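Long-range contacts in chintase (Rhizomucor miehei, PDB 5YUQ), which probably hydrolyses the glycosidic bonds of chitin, as a family 18 glycoside hydrolase from a thermophilic fungus with a tunnel-shaped active site: residues Thr147-Ala152 / Asp174-Met179; Leu242-Ala247 / Tyr316-Ser321. One frame throughout, in Å; residues are numbered along the deposited sequence. Where two conformers were deposited one is given.

Contact 1 (Thr147-Ala152 / Asp174-Met179); sequences TAVPTA and DAFYIM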
loop_
_atom_site.group_PDB
_atom_site.type_symbol
_atom_site.label_atom_id
_atom_site.label_comp_id
_atom_site.label_asym_id
_atom_site.label_seq_id
_atom_site.Cartn_x
_atom_site.Cartn_y
_atom_site.Cartn_z
ATOM N N THR A 147 4.869 2.190 9.801
ATOM C CA THR A 147 4.043 1.023 9.541
ATOM C C THR A 147 3.125 1.334 8.375
ATOM O O THR A 147 2.627 2.454 8.258
ATOM C CB THR A 147 3.244 0.591 10.804
ATOM O OG1 THR A 147 2.352 -0.473 10.465
ATOM C CG2 THR A 147 2.439 1.749 11.352
ATOM N N ALA A 148 2.956 0.367 7.476
ATOM C CA ALA A 148 1.976 0.489 6.408
ATOM C C ALA A 148 0.681 -0.101 6.931
ATOM O O ALA A 148 0.656 -1.235 7.412
ATOM C CB ALA A 148 2.437 -0.253 5.167
ATOM N N VAL A 149 -0.397 0.669 6.835
ATOM C CA VAL A 149 -1.634 0.342 7.540
ATOM C C VAL A 149 -2.847 0.294 6.617
ATOM O O VAL A 149 -2.858 0.923 5.559
ATOM C CB VAL A 149 -1.887 1.371 8.657
ATOM C CG1 VAL A 149 -0.673 1.497 9.560
ATOM C CG2 VAL A 149 -2.233 2.725 8.068
ATOM N N PRO A 150 -3.885 -0.463 7.012
ATOM C CA PRO A 150 -5.127 -0.504 6.238
ATOM C C PRO A 150 -5.936 0.781 6.394
ATOM O O PRO A 150 -5.517 1.699 7.097
ATOM C CB PRO A 150 -5.881 -1.699 6.843
ATOM C CG PRO A 150 -5.350 -1.797 8.250
ATOM C CD PRO A 150 -3.901 -1.392 8.155
ATOM N N THR A 151 -7.097 0.831 5.751
ATOM C CA THR A 151 -7.885 2.062 5.682
ATOM C C THR A 151 -8.705 2.333 6.953
ATOM O O THR A 151 -9.425 3.328 7.036
ATOM C CB THR A 151 -8.798 2.043 4.453
ATOM O OG1 THR A 151 -9.443 0.766 4.378
ATOM C CG2 THR A 151 -7.975 2.260 3.185
ATOM N N ALA A 152 -8.591 1.447 7.934
ATOM C CA ALA A 152 -9.175 1.692 9.246
ATOM C C ALA A 152 -8.175 1.247 10.294
ATOM O O ALA A 152 -7.358 0.361 10.034
ATOM C CB ALA A 152 -10.488 0.925 9.398
ATOM N N ASP A 174 6.893 6.679 14.115
ATOM C CA ASP A 174 7.064 7.962 13.458
ATOM C C ASP A 174 5.946 8.292 12.477
ATOM O O ASP A 174 5.473 9.424 12.434
ATOM C CB ASP A 174 8.425 8.023 12.753
ATOM C CG ASP A 174 9.565 7.951 13.730
ATOM O OD1 ASP A 174 9.604 8.800 14.651
ATOM O OD2 ASP A 174 10.387 7.019 13.624
ATOM N N ALA A 175 5.519 7.308 11.692
ATOM C CA ALA A 175 4.515 7.573 10.668
ATOM C C ALA A 175 3.740 6.337 10.307
ATOM O O ALA A 175 4.253 5.215 10.403
ATOM C CB ALA A 175 5.159 8.171 9.408
ATOM N N PHE A 176 2.507 6.566 9.872
ATOM C CA PHE A 176 1.579 5.502 9.539
ATOM C C PHE A 176 1.210 5.701 8.082
ATOM O O PHE A 176 0.579 6.706 7.718
ATOM C CB PHE A 176 0.332 5.610 10.420
ATOM C CG PHE A 176 0.610 5.430 11.897
ATOM C CD1 PHE A 176 1.225 6.437 12.631
ATOM C CD2 PHE A 176 0.254 4.259 12.547
ATOM C CE1 PHE A 176 1.493 6.274 13.982
ATOM C CE2 PHE A 176 0.503 4.085 13.905
ATOM C CZ PHE A 176 1.126 5.094 14.631
ATOM N N TYR A 177 1.626 4.766 7.236
ATOM C CA TYR A 177 1.433 4.899 5.794
ATOM C C TYR A 177 0.127 4.228 5.397
ATOM O O TYR A 177 0.060 3.006 5.341
ATOM C CB TYR A 177 2.579 4.217 5.036
ATOM C CG TYR A 177 3.961 4.838 5.182
ATOM C CD1 TYR A 177 4.192 5.928 6.015
ATOM C CD2 TYR A 177 5.035 4.324 4.471
ATOM C CE1 TYR A 177 5.463 6.483 6.137
ATOM C CE2 TYR A 177 6.305 4.871 4.581
ATOM C CZ TYR A 177 6.509 5.950 5.407
ATOM O OH TYR A 177 7.768 6.487 5.512
ATOM N N ILE A 178 -0.903 5.021 5.108
ATOM C CA ILE A 178 -2.224 4.472 4.792
ATOM C C ILE A 178 -2.289 3.902 3.380
ATOM O O ILE A 178 -2.071 4.611 2.395
ATOM C CB ILE A 178 -3.326 5.530 4.944
ATOM C CG1 ILE A 178 -3.362 6.048 6.383
ATOM C CG2 ILE A 178 -4.679 4.947 4.583
ATOM C CD1 ILE A 178 -4.311 7.221 6.583
ATOM N N MET A 179 -2.616 2.618 3.284
ATOM C CA MET A 179 -2.710 1.968 1.986
ATOM C C MET A 179 -4.085 2.202 1.381
ATOM O O MET A 179 -4.925 1.304 1.328
ATOM C CB MET A 179 -2.379 0.483 2.117
ATOM C CG MET A 179 -0.924 0.264 2.519
ATOM S SD MET A 179 -0.488 -1.462 2.787
ATOM C CE MET A 179 -1.438 -2.258 1.485
#
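Thr147-Val149 and Ala175-Ile178 pair as neighbouring parallel strands in the barrel of a family 18 glycoside hydrolase, their short axes inclined by 36°. Thr147 straddles Phe176 with two backbone bonds: its N reaches Ala175 O at 3.1 Å, and its O receives Tyr177 N at 2.7 Å. Val149 brackets Ile178 in the same way, with its N 2.8 Å from Tyr177 O and its O 2.8 Å from Met179 N.

Thr147, Val149, Phe176 and Ile178 occupy one face. The methyl CG2 of Thr147 approaches the Phe176 ring obliquely, 3.5 Å from CD2. OG1 of the buried threonine lies anti to the backbone N (chi1 174°), hydrogen-bonded to Leu104 O and Tyr128 OH, and this rotation delivers the methyl to the ring. Val149 divides its branches: CG1 meets the ring edge near its plane, 4.2 Å from Phe176 CD2, whereas CG2 rests 3.9 Å from Ile178 CG1.

On the other face Ala148 packs against the root of Tyr177, whose ring leads away from the first strand. Met179 SD lies 4.0 Å from Ala148 CB in one of two conformers, so this contact is doubtful.

The Ala148-Tyr177 face meets Tyr7 of strand 4-9 and Asn103 and Asp105 of strand 101-105, placing it inside the barrel. Outside, helix 211-220 covers Val149 and Ile178 through Trp218, Ala214 and Val215, while strands 101-105 and 228-240 continue the hydrogen bonding beyond the pair.

Contact 2 (Leu242-Ala247 / Tyr316-Ser321); sequences LEPITA and YSFSGS
The Tyr316 ring lies flat beneath the peptide link between Pro244 and Ile245, with Ile245 N 3.5 Å above the plane and over the ring centre. The same face receives Ile245 CB in a CH-pi contact, 4.0 Å from the centroid and 29° off the ring normal. Tyr316 reaches this position with CG fully anti to its backbone N (chi1 180°), extending the ring along the chain of the opposing loop until its hydroxyl comes 3.2 Å from Pro244 CA.

Pro244 lies alongside Tyr316 and also serves the more exposed Phe318, whose CE1 is 3.8 Å from Pro244 CG, the ring standing oblique to that carbon. The two aromatic side chains thus share one proline.

No direct hydrogen bond spans the two segments. Tyr316 OH instead bonds Ser321 OG at 2.8 Å, the serine oxygen sitting at the ring edge and in its plane, which helps fix the tyrosine from within its own segment. Ser321 OG also bonds Thr241 OG1 and a water 2.9 Å away; that water makes a weak bond of 3.3 Å to Leu242 O, a tenuous bridge to the loop.

Ser321 is held there by a type II beta turn from Phe318, closed by Ser321 N to Phe318 O, with Gly320 at the third position in a left-handed conformation (phi 83°). The turn joins antiparallel strands 312-317 and 322-325. This hairpin follows the seventh barrel strand, 228-240, in sequence, consistent with the alpha+beta insertion found at this point in many family 18 chitinases.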
loop_
_atom_site.group_PDB
_atom_site.type_symbol
_atom_site.label_atom_id
_atom_site.label_comp_id
_atom_site.label_asym_id
_atom_site.label_seq_id
_atom_site.Cartn_x
_atom_site.Cartn_y
_atom_site.Cartn_z
ATOM N N LEU A 242 -20.764 -6.448 -15.976
ATOM C CA LEU A 242 -21.772 -7.368 -16.491
ATOM C C LEU A 242 -22.451 -6.799 -17.724
ATOM O O LEU A 242 -22.893 -7.549 -18.583
ATOM C CB LEU A 242 -22.821 -7.682 -15.423
ATOM C CG LEU A 242 -22.289 -8.348 -14.159
ATOM C CD1 LEU A 242 -23.435 -8.681 -13.206
ATOM C CD2 LEU A 242 -21.507 -9.593 -14.525
ATOM N N GLU A 243 -22.542 -5.472 -17.786
ATOM C CA GLU A 243 -23.096 -4.764 -18.944
ATOM C C GLU A 243 -22.134 -3.640 -19.301
ATOM O O GLU A 243 -21.272 -3.285 -18.500
ATOM C CB GLU A 243 -24.473 -4.182 -18.611
ATOM C CG GLU A 243 -25.547 -5.202 -18.308
ATOM C CD GLU A 243 -25.931 -6.025 -19.507
ATOM O OE1 GLU A 243 -25.797 -5.521 -20.641
ATOM O OE2 GLU A 243 -26.384 -7.175 -19.313
ATOM N N PRO A 244 -22.259 -3.073 -20.504
ATOM C CA PRO A 244 -21.303 -2.026 -20.887
ATOM C C PRO A 244 -21.421 -0.758 -20.045
ATOM O O PRO A 244 -22.501 -0.437 -19.536
ATOM C CB PRO A 244 -21.678 -1.729 -22.344
ATOM C CG PRO A 244 -22.303 -3.028 -22.828
ATOM C CD PRO A 244 -23.059 -3.551 -21.648
ATOM N N ILE A 245 -20.300 -0.063 -19.886
ATOM C CA ILE A 245 -20.312 1.278 -19.329
ATOM C C ILE A 245 -20.534 2.252 -20.477
ATOM O O ILE A 245 -20.015 2.059 -21.579
ATOM C CB ILE A 245 -19.008 1.572 -18.575
ATOM C CG1 ILE A 245 -19.057 0.909 -17.195
ATOM C CG2 ILE A 245 -18.764 3.080 -18.449
ATOM C CD1 ILE A 245 -17.802 1.125 -16.375
ATOM N N THR A 246 -21.357 3.266 -20.230
ATOM C CA THR A 246 -21.610 4.310 -21.209
ATOM C C THR A 246 -21.462 5.673 -20.554
ATOM O O THR A 246 -21.066 5.776 -19.394
ATOM C CB THR A 246 -23.030 4.206 -21.803
ATOM O OG1 THR A 246 -23.992 4.542 -20.800
ATOM C CG2 THR A 246 -23.307 2.804 -22.329
ATOM N N ALA A 247 -21.791 6.724 -21.298
ATOM C CA ALA A 247 -21.742 8.075 -20.750
ATOM C C ALA A 247 -22.772 8.248 -19.642
ATOM O O ALA A 247 -22.666 9.166 -18.828
ATOM C CB ALA A 247 -21.979 9.097 -21.846
ATOM N N TYR A 316 -13.432 2.345 -19.986
ATOM C CA TYR A 316 -14.147 1.130 -20.321
ATOM C C TYR A 316 -13.674 0.585 -21.664
ATOM O O TYR A 316 -13.548 1.327 -22.637
ATOM C CB TYR A 316 -15.652 1.379 -20.364
ATOM C CG TYR A 316 -16.430 0.132 -20.714
ATOM C CD1 TYR A 316 -16.532 -0.922 -19.812
ATOM C CD2 TYR A 316 -17.041 -0.003 -21.950
ATOM C CE1 TYR A 316 -17.237 -2.079 -20.136
ATOM C CE2 TYR A 316 -17.744 -1.150 -22.275
ATOM C CZ TYR A 316 -17.834 -2.179 -21.364
ATOM O OH TYR A 316 -18.533 -3.315 -21.702
ATOM N N SER A 317 -13.402 -0.715 -21.695
ATOM C CA SER A 317 -13.076 -1.400 -22.936
ATOM C C SER A 317 -14.202 -2.351 -23.274
ATOM O O SER A 317 -14.418 -3.330 -22.566
ATOM C CB SER A 317 -11.776 -2.192 -22.789
ATOM O OG SER A 317 -11.580 -3.029 -23.924
ATOM N N PHE A 318 -14.906 -2.083 -24.375
ATOM C CA PHE A 318 -16.016 -2.936 -24.774
ATOM C C PHE A 318 -15.480 -4.348 -25.014
ATOM O O PHE A 318 -16.114 -5.340 -24.659
ATOM C CB PHE A 318 -16.705 -2.377 -26.023
ATOM C CG PHE A 318 -17.990 -3.072 -26.349
ATOM C CD1 PHE A 318 -19.193 -2.635 -25.817
ATOM C CD2 PHE A 318 -17.990 -4.179 -27.180
ATOM C CE1 PHE A 318 -20.379 -3.287 -26.110
ATOM C CE2 PHE A 318 -19.162 -4.841 -27.471
ATOM C CZ PHE A 318 -20.366 -4.400 -26.941
ATOM N N SER A 319 -14.289 -4.426 -25.604
ATOM C CA SER A 319 -13.605 -5.706 -25.763
ATOM C C SER A 319 -13.210 -6.253 -24.392
ATOM O O SER A 319 -12.390 -5.661 -23.691
ATOM C CB SER A 319 -12.365 -5.546 -26.641
ATOM O OG SER A 319 -11.646 -6.762 -26.716
ATOM N N GLY A 320 -13.804 -7.382 -24.016
ATOM C CA GLY A 320 -13.587 -7.970 -22.707
ATOM C C GLY A 320 -14.463 -7.367 -21.621
ATOM O O GLY A 320 -14.416 -7.816 -20.472
ATOM N N SER A 321 -15.257 -6.362 -21.991
ATOM C CA SER A 321 -16.140 -5.640 -21.065
ATOM C C SER A 321 -15.422 -5.270 -19.772
ATOM O O SER A 321 -15.907 -5.532 -18.676
ATOM C CB SER A 321 -17.411 -6.434 -20.759
ATOM O OG SER A 321 -18.390 -5.593 -20.159
HETATM O O HOH W 1 -21.068 -6.195 -20.959
#

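How the contacts relate
Along the chain, contact 1 comes first: after 147-152 the polypeptide makes an excursion of 21 residues, including helix 168-172, and returns at 174-179. Only after that does contact 2 open. Strand 228-240 leads into the loop at 242-247, and 68 residues later the chain comes back at 316-321 to close a much longer excursion. The two closures follow in series and neither nest nor cross. The centres of contact 1 and contact 2 are about 34 Å apart, and the nearest atoms of contact 1 and contact 2 about 22 Å apart. Contact 1 joins consecutive strands of the barrel, whereas contact 2 ties a peripheral loop to a hairpin; strand 228-240, bonded to 175-178, connects the two regions.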